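Local coordinates for 3-hydroxyacyl-thioester dehydratase Z (Mycobacterium tuberculosis, PDB 2C2I), which probably catalyses the reversible hydration of trans-2-enoyl-CoA to (3R)-3-hydroxyacyl-CoA in lipid metabolism, working as a hotdog-fold homodimer, at residues G15-Q20 and T109-G114; Q124-T129 and V142-V147. All blocks are in the same frame, centred on the assembly; numbering follows the deposited sequence.

Contact 1 (G15-Q20 and T109-G114); sequences GEKVGQ and TSSLVG
Val18 and Gly19 both turn their backbone N-H groups to the carbonyl of Ser110, which makes this a classic beta bulge. The two bonds are unequal: Val18 N reaches Ser110 O at 2.9 Å, while the one from Gly19 N to the same oxygen is weak at 3.4 Å. Gly19 then gives its own carbonyl back to Ser110 N, and beyond it the regular antiparallel pairing resumes with Gln20 opposite Thr109. At the other end Glu16 O takes the N-H of Leu112 and Gly15 N bonds to Leu112 O. Gly19, at phi 142°, and Gly15 take backbone angles that bring a CB position too close to the carbonyl O of the preceding residue, and so call for glycine.

From its CB, 4.2 Å from Ser110 O, the Val18 side chain splits two ways. CG2 is wedged between its own backbone N and carbonyl carbon and sits 3.3 Å from Ser110 O; it also packs on Ser110 CB. CG1 heads for Leu112 CB at 4.1 Å, an apolar touch beside the bulge. The side chains of Lys17, Gln20 and Thr109 share one face: Lys17 runs out extended until its CE meets Thr109 CG2, and Gln20 NE2 donates to Thr109 OG1 at 3.3 Å, with OG1 lying 23° out of the plane of the Gln20 amide.

Glu16 carries its carboxylate to a salt bridge with Arg2. Strand 17-25 is the outermost strand at this end of the chain's antiparallel sheet; strand 105-119 lies between it and strand 122-133, where Leu112 packs on Ala125, and Val18 touches Tyr78 in a loop.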
ATOM      1  N   GLY A  15      11.879  11.897  17.141  1.00 15.86           N
ATOM      2  CA  GLY A  15      11.071  12.927  17.749  1.00 17.23           C
ATOM      3  C   GLY A  15      11.188  14.284  17.064  1.00 18.65           C
ATOM      4  O   GLY A  15      10.750  15.296  17.633  1.00 19.91           O
ATOM      5  N   GLU A  16      11.779  14.319  15.863  1.00 18.40           N
ATOM      6  CA  GLU A  16      11.816  15.547  15.035  1.00 19.66           C
ATOM      7  C   GLU A  16      10.991  15.418  13.758  1.00 19.39           C
ATOM      8  O   GLU A  16      10.783  14.315  13.250  1.00 17.62           O
ATOM      9  CB  GLU A  16      13.254  15.905  14.636  1.00 19.37           C
ATOM     10  CG  GLU A  16      14.170  16.249  15.814  1.00 20.63           C
ATOM     11  CD  GLU A  16      15.593  16.581  15.401  1.00 21.77           C
ATOM     12  OE1 GLU A  16      15.930  16.523  14.189  1.00 23.13           O
ATOM     13  OE2 GLU A  16      16.389  16.912  16.303  1.00 24.61           O
ATOM     14  N   LYS A  17      10.536  16.563  13.237  1.00 20.03           N
ATOM     15  CA  LYS A  17      10.004  16.650  11.874  1.00 20.46           C
ATOM     16  C   LYS A  17      11.149  16.386  10.895  1.00 19.79           C
ATOM     17  O   LYS A  17      12.280  16.831  11.110  1.00 19.88           O
ATOM     18  CB  LYS A  17       9.356  18.032  11.634  1.00 21.14           C
ATOM     19  CG  LYS A  17       8.741  18.232  10.261  1.00 23.19           C
ATOM     20  CD  LYS A  17       8.208  19.666  10.080  1.00 24.48           C
ATOM     21  CE  LYS A  17       7.899  19.959   8.610  1.00 30.52           C
ATOM     22  NZ  LYS A  17       7.069  21.201   8.406  1.00 31.57           N
ATOM     23  N   VAL A  18      10.879  15.635   9.829  1.00 18.49           N
ATOM     24  CA  VAL A  18      11.911  15.380   8.817  1.00 18.75           C
ATOM     25  C   VAL A  18      11.628  16.039   7.459  1.00 19.05           C
ATOM     26  O   VAL A  18      12.447  15.953   6.548  1.00 20.13           O
ATOM     27  CB  VAL A  18      12.227  13.864   8.651  1.00 18.81           C
ATOM     28  CG1 VAL A  18      12.919  13.340   9.876  1.00 19.44           C
ATOM     29  CG2 VAL A  18      10.948  13.087   8.377  1.00 17.86           C
ATOM     30  N   GLY A  19      10.474  16.689   7.331  1.00 18.22           N
ATOM     31  CA  GLY A  19      10.273  17.608   6.224  1.00 17.17           C
ATOM     32  C   GLY A  19       8.898  17.622   5.590  1.00 16.76           C
ATOM     33  O   GLY A  19       7.886  17.202   6.194  1.00 16.37           O
ATOM     34  N   GLN A  20       8.874  18.207   4.400  1.00 16.87           N
ATOM     35  CA  GLN A  20       7.670  18.350   3.607  1.00 17.52           C
ATOM     36  C   GLN A  20       8.058  18.212   2.140  1.00 17.50           C
ATOM     37  O   GLN A  20       9.052  18.785   1.682  1.00 17.76           O
ATOM     38  CB  GLN A  20       7.000  19.702   3.883  1.00 18.40           C
ATOM     39  CG  GLN A  20       5.730  19.922   3.084  1.00 20.47           C
ATOM     40  CD  GLN A  20       4.974  21.154   3.518  1.00 25.33           C
ATOM     41  OE1 GLN A  20       5.405  22.271   3.266  1.00 26.52           O
ATOM     42  NE2 GLN A  20       3.840  20.953   4.172  1.00 27.06           N
ATOM     43  N   THR A 109       3.873  15.656   4.677  1.00 12.01           N
ATOM     44  CA  THR A 109       4.725  16.090   5.788  1.00 12.24           C
ATOM     45  C   THR A 109       5.025  14.849   6.617  1.00 10.67           C
ATOM     46  O   THR A 109       4.109  14.109   6.925  1.00 10.22           O
ATOM     47  CB  THR A 109       3.938  17.054   6.691  1.00 13.27           C
ATOM     48  OG1 THR A 109       3.498  18.167   5.886  1.00 17.19           O
ATOM     49  CG2 THR A 109       4.837  17.546   7.830  1.00 14.74           C
ATOM     50  N   SER A 110       6.291  14.616   6.974  1.00 10.33           N
ATOM     51  CA  SER A 110       6.627  13.453   7.815  1.00  9.80           C
ATOM     52  C   SER A 110       7.437  13.827   9.063  1.00  9.72           C
ATOM     53  O   SER A 110       8.203  14.806   9.053  1.00 10.23           O
ATOM     54  CB  SER A 110       7.418  12.414   7.004  1.00  9.76           C
ATOM     55  OG  SER A 110       6.648  11.888   5.927  1.00  8.86           O
ATOM     56  N   SER A 111       7.299  13.015  10.105  1.00 10.17           N
ATOM     57  CA  SER A 111       8.084  13.159  11.339  1.00 10.81           C
ATOM     58  C   SER A 111       8.657  11.823  11.723  1.00 10.65           C
ATOM     59  O   SER A 111       8.053  10.780  11.437  1.00  9.15           O
ATOM     60  CB  SER A 111       7.184  13.630  12.484  1.00 12.32           C
ATOM     61  OG  SER A 111       6.508  14.814  12.104  1.00 16.87           O
ATOM     62  N   LEU A 112       9.819  11.835  12.380  1.00  9.84           N
ATOM     63  CA  LEU A 112      10.413  10.584  12.829  1.00 10.30           C
ATOM     64  C   LEU A 112       9.889  10.193  14.217  1.00 10.24           C
ATOM     65  O   LEU A 112      10.126  10.899  15.216  1.00 10.20           O
ATOM     66  CB  LEU A 112      11.944  10.738  12.826  1.00 10.12           C
ATOM     67  CG  LEU A 112      12.837   9.552  13.109  1.00 12.75           C
ATOM     68  CD1 LEU A 112      12.507   8.417  12.122  1.00 12.86           C
ATOM     69  CD2 LEU A 112      14.283  10.048  12.909  1.00 11.88           C
ATOM     70  N   VAL A 113       9.160   9.077  14.278  1.00  9.15           N
ATOM     71  CA  VAL A 113       8.610   8.596  15.545  1.00  9.67           C
ATOM     72  C   VAL A 113       9.697   7.945  16.399  1.00 10.01           C
ATOM     73  O   VAL A 113       9.821   8.233  17.605  1.00 11.16           O
ATOM     74  CB  VAL A 113       7.427   7.641  15.317  1.00  9.19           C
ATOM     75  CG1 VAL A 113       6.904   7.091  16.636  1.00 11.22           C
ATOM     76  CG2 VAL A 113       6.307   8.386  14.604  1.00 10.18           C
ATOM     77  N   GLY A 114      10.514   7.106  15.773  1.00  9.69           N
ATOM     78  CA  GLY A 114      11.506   6.360  16.528  1.00  9.97           C
ATOM     79  C   GLY A 114      12.427   5.609  15.609  1.00 10.54           C
ATOM     80  O   GLY A 114      12.098   5.373  14.450  1.00  8.18           O
TER

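Contact 2 (Q124-T129 and V142-V147)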
ATOM      1  N   GLN A 124      15.756   0.528  11.851  1.00 13.10           N
ATOM      2  CA  GLN A 124      14.367   0.570  11.442  1.00 12.16           C
ATOM      3  C   GLN A 124      13.768   1.860  11.959  1.00 11.21           C
ATOM      4  O   GLN A 124      13.753   2.075  13.164  1.00 11.51           O
ATOM      5  CB  GLN A 124      13.668  -0.599  12.119  1.00 12.41           C
ATOM      6  CG  GLN A 124      12.325  -0.925  11.613  1.00 13.46           C
ATOM      7  CD  GLN A 124      12.114  -2.422  11.682  1.00 15.79           C
ATOM      8  OE1 GLN A 124      12.538  -3.164  10.784  1.00 19.41           O
ATOM      9  NE2 GLN A 124      11.484  -2.879  12.747  1.00 14.98           N
ATOM     10  N   ALA A 125      13.272   2.688  11.048  1.00 10.49           N
ATOM     11  CA  ALA A 125      12.687   3.981  11.399  1.00  8.80           C
ATOM     12  C   ALA A 125      11.162   3.901  11.316  1.00  8.35           C
ATOM     13  O   ALA A 125      10.626   3.442  10.310  1.00  8.92           O
ATOM     14  CB  ALA A 125      13.191   5.033  10.475  1.00  8.94           C
ATOM     15  N   THR A 126      10.485   4.355  12.358  1.00  7.80           N
ATOM     16  CA  THR A 126       9.040   4.471  12.338  1.00  6.62           C
ATOM     17  C   THR A 126       8.723   5.938  12.031  1.00  7.01           C
ATOM     18  O   THR A 126       9.205   6.842  12.709  1.00  7.25           O
ATOM     19  CB  THR A 126       8.443   3.993  13.650  1.00  6.92           C
ATOM     20  OG1 THR A 126       8.822   2.622  13.854  1.00  6.51           O
ATOM     21  CG2 THR A 126       6.902   4.119  13.669  1.00  5.99           C
ATOM     22  N   VAL A 127       7.906   6.150  11.002  1.00  8.02           N
ATOM     23  CA  VAL A 127       7.677   7.481  10.431  1.00  7.45           C
ATOM     24  C   VAL A 127       6.169   7.765  10.424  1.00  8.45           C
ATOM     25  O   VAL A 127       5.384   6.890  10.065  1.00  8.20           O
ATOM     26  CB  VAL A 127       8.239   7.573   8.995  1.00  8.21           C
ATOM     27  CG1 VAL A 127       7.977   8.972   8.397  1.00  8.09           C
ATOM     28  CG2 VAL A 127       9.770   7.261   8.943  1.00  8.32           C
ATOM     29  N   SER A 128       5.786   8.985  10.813  1.00  8.45           N
ATOM     30  CA  SER A 128       4.404   9.452  10.679  1.00 10.93           C
ATOM     31  C   SER A 128       4.299  10.366   9.469  1.00 10.44           C
ATOM     32  O   SER A 128       5.130  11.249   9.309  1.00 11.28           O
ATOM     33  CB  SER A 128       3.987  10.230  11.920  1.00 11.99           C
ATOM     34  OG  SER A 128       4.888  11.304  12.158  1.00 20.45           O
ATOM     35  N   THR A 129       3.290  10.160   8.618  1.00 10.23           N
ATOM     36  CA  THR A 129       3.137  10.993   7.427  1.00  9.41           C
ATOM     37  C   THR A 129       1.679  11.415   7.313  1.00  9.99           C
ATOM     38  O   THR A 129       0.765  10.633   7.608  1.00  9.66           O
ATOM     39  CB  THR A 129       3.594  10.277   6.114  1.00  9.74           C
ATOM     40  OG1 THR A 129       4.962   9.822   6.232  1.00  9.78           O
ATOM     41  CG2 THR A 129       3.522  11.200   4.914  1.00  9.51           C
ATOM     42  N   VAL A 142      -3.224   9.406   6.202  1.00  8.54           N
ATOM     43  CA  VAL A 142      -2.483   9.545   7.452  1.00  8.47           C
ATOM     44  C   VAL A 142      -1.930   8.145   7.725  1.00  7.89           C
ATOM     45  O   VAL A 142      -2.692   7.195   7.875  1.00  7.44           O
ATOM     46  CB  VAL A 142      -3.345  10.004   8.642  1.00  9.81           C
ATOM     47  CG1 VAL A 142      -2.471  10.213   9.898  1.00  9.19           C
ATOM     48  CG2 VAL A 142      -4.137  11.290   8.319  1.00 11.16           C
ATOM     49  N   ALA A 143      -0.607   8.029   7.808  1.00  7.29           N
ATOM     50  CA  ALA A 143       0.036   6.709   7.901  1.00  7.03           C
ATOM     51  C   ALA A 143       1.150   6.726   8.916  1.00  6.81           C
ATOM     52  O   ALA A 143       1.866   7.706   9.025  1.00  8.20           O
ATOM     53  CB  ALA A 143       0.611   6.299   6.551  1.00  6.81           C
ATOM     54  N   GLU A 144       1.285   5.639   9.651  1.00  5.64           N
ATOM     55  CA  GLU A 144       2.523   5.411  10.381  1.00  6.63           C
ATOM     56  C   GLU A 144       3.190   4.177   9.761  1.00  5.55           C
ATOM     57  O   GLU A 144       2.592   3.096   9.740  1.00  5.72           O
ATOM     58  CB  GLU A 144       2.231   5.189  11.856  1.00  6.53           C
ATOM     59  CG  GLU A 144       3.513   5.053  12.689  1.00  7.85           C
ATOM     60  CD  GLU A 144       3.189   4.952  14.152  1.00 13.09           C
ATOM     61  OE1 GLU A 144       2.672   5.943  14.701  1.00 17.29           O
ATOM     62  OE2 GLU A 144       3.378   3.883  14.748  1.00 12.52           O
ATOM     63  N   SER A 145       4.408   4.364   9.243  1.00  6.51           N
ATOM     64  CA  SER A 145       5.089   3.351   8.417  1.00  5.38           C
ATOM     65  C   SER A 145       6.440   3.000   9.045  1.00  5.94           C
ATOM     66  O   SER A 145       6.933   3.723   9.910  1.00  5.55           O
ATOM     67  CB  SER A 145       5.298   3.842   6.985  1.00  5.70           C
ATOM     68  OG  SER A 145       6.129   5.003   6.934  1.00  6.99           O
ATOM     69  N   ILE A 146       7.007   1.881   8.612  1.00  6.54           N
ATOM     70  CA  ILE A 146       8.270   1.409   9.155  1.00  6.76           C
ATOM     71  C   ILE A 146       9.178   1.122   7.971  1.00  8.22           C
ATOM     72  O   ILE A 146       8.827   0.354   7.055  1.00  7.98           O
ATOM     73  CB  ILE A 146       8.101   0.169  10.057  1.00  7.26           C
ATOM     74  CG1 ILE A 146       7.027   0.458  11.131  1.00  7.00           C
ATOM     75  CG2 ILE A 146       9.432  -0.197  10.703  1.00  5.93           C
ATOM     76  CD1 ILE A 146       6.479  -0.769  11.854  1.00  8.42           C
ATOM     77  N   VAL A 147      10.340   1.757   8.003  1.00  8.23           N
ATOM     78  CA  VAL A 147      11.328   1.630   6.947  1.00  9.55           C
ATOM     79  C   VAL A 147      12.592   1.066   7.563  1.00 10.64           C
ATOM     80  O   VAL A 147      13.103   1.638   8.533  1.00 10.35           O
ATOM     81  CB  VAL A 147      11.647   3.008   6.323  1.00  9.89           C
ATOM     82  CG1 VAL A 147      12.704   2.883   5.231  1.00 11.57           C
ATOM     83  CG2 VAL A 147      10.351   3.679   5.766  1.00 10.83           C
TER
HETATM   84  O   HOH W   1       4.647   7.382   7.316  1.00  8.33           O
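Thr126 and Glu144 meet diagonally across the two strands, Thr126 CG2 lying 3.6 Å from Glu144 CG and close to the carboxylate as well. With Thr126 chi1 at -59°, the methyl stands anti to the backbone N and reaches the glutamate, while OG1 lies alongside Ile146 CG1 at 3.9 Å. Opposite this face, one water sits beside the Val127-Ser145 pair: it donates to Val127 O at 2.9 Å and is hydrogen-bonded to Thr129 OG1 at 2.7 Å and Ser145 OG at 2.8 Å. Thr129 OG1 is also hydrogen-bonded to Ser110 OG of strand 105-119 and to Gln74 NE2.

Six backbone hydrogen bonds hold these groups in place, two for each of the pairs Ala125-Val147, Val127-Ser145 and Thr129-Ala143, in unbroken antiparallel register. They belong to the hairpin of strands 122-133 and 141-149, the consecutive last two strands of the hotdog sheet. On the Val127 side, helix 70-75 lies against the hairpin, with Leu70 touching Thr129, Ala143 and Ser145.

Further out, Glu144 OE2 is held by Asn92 ND2 of strand 86-95, and Gln124 OE1 accepts a hydrogen bond from Arg148 NE. Ile146 packs on Arg95 of the second subunit.

Contact 1 and contact 2 are successive steps across one sheet, their centres 9 Å apart, with strands 105-119 and 122-133 as the shared neighbours. Val113 N bonds to Thr126 O at 2.7 Å, and Ser110 OG and Thr129 OG1 lie 2.7 Å apart in a probable hydrogen bond that brings the bulge of 15-20 with 109-114 near the hairpin's water. Contact 2 reaches the probable substrate site through Gln124: by similarity, this residue, with Tyr89 and Arg148 whose side chains lie about 3 Å from its own, contributes to the substrate site of the partner subunit. Contact 1 is farther from it, the side chain of Leu112 being about 9 Å from that of Gln124.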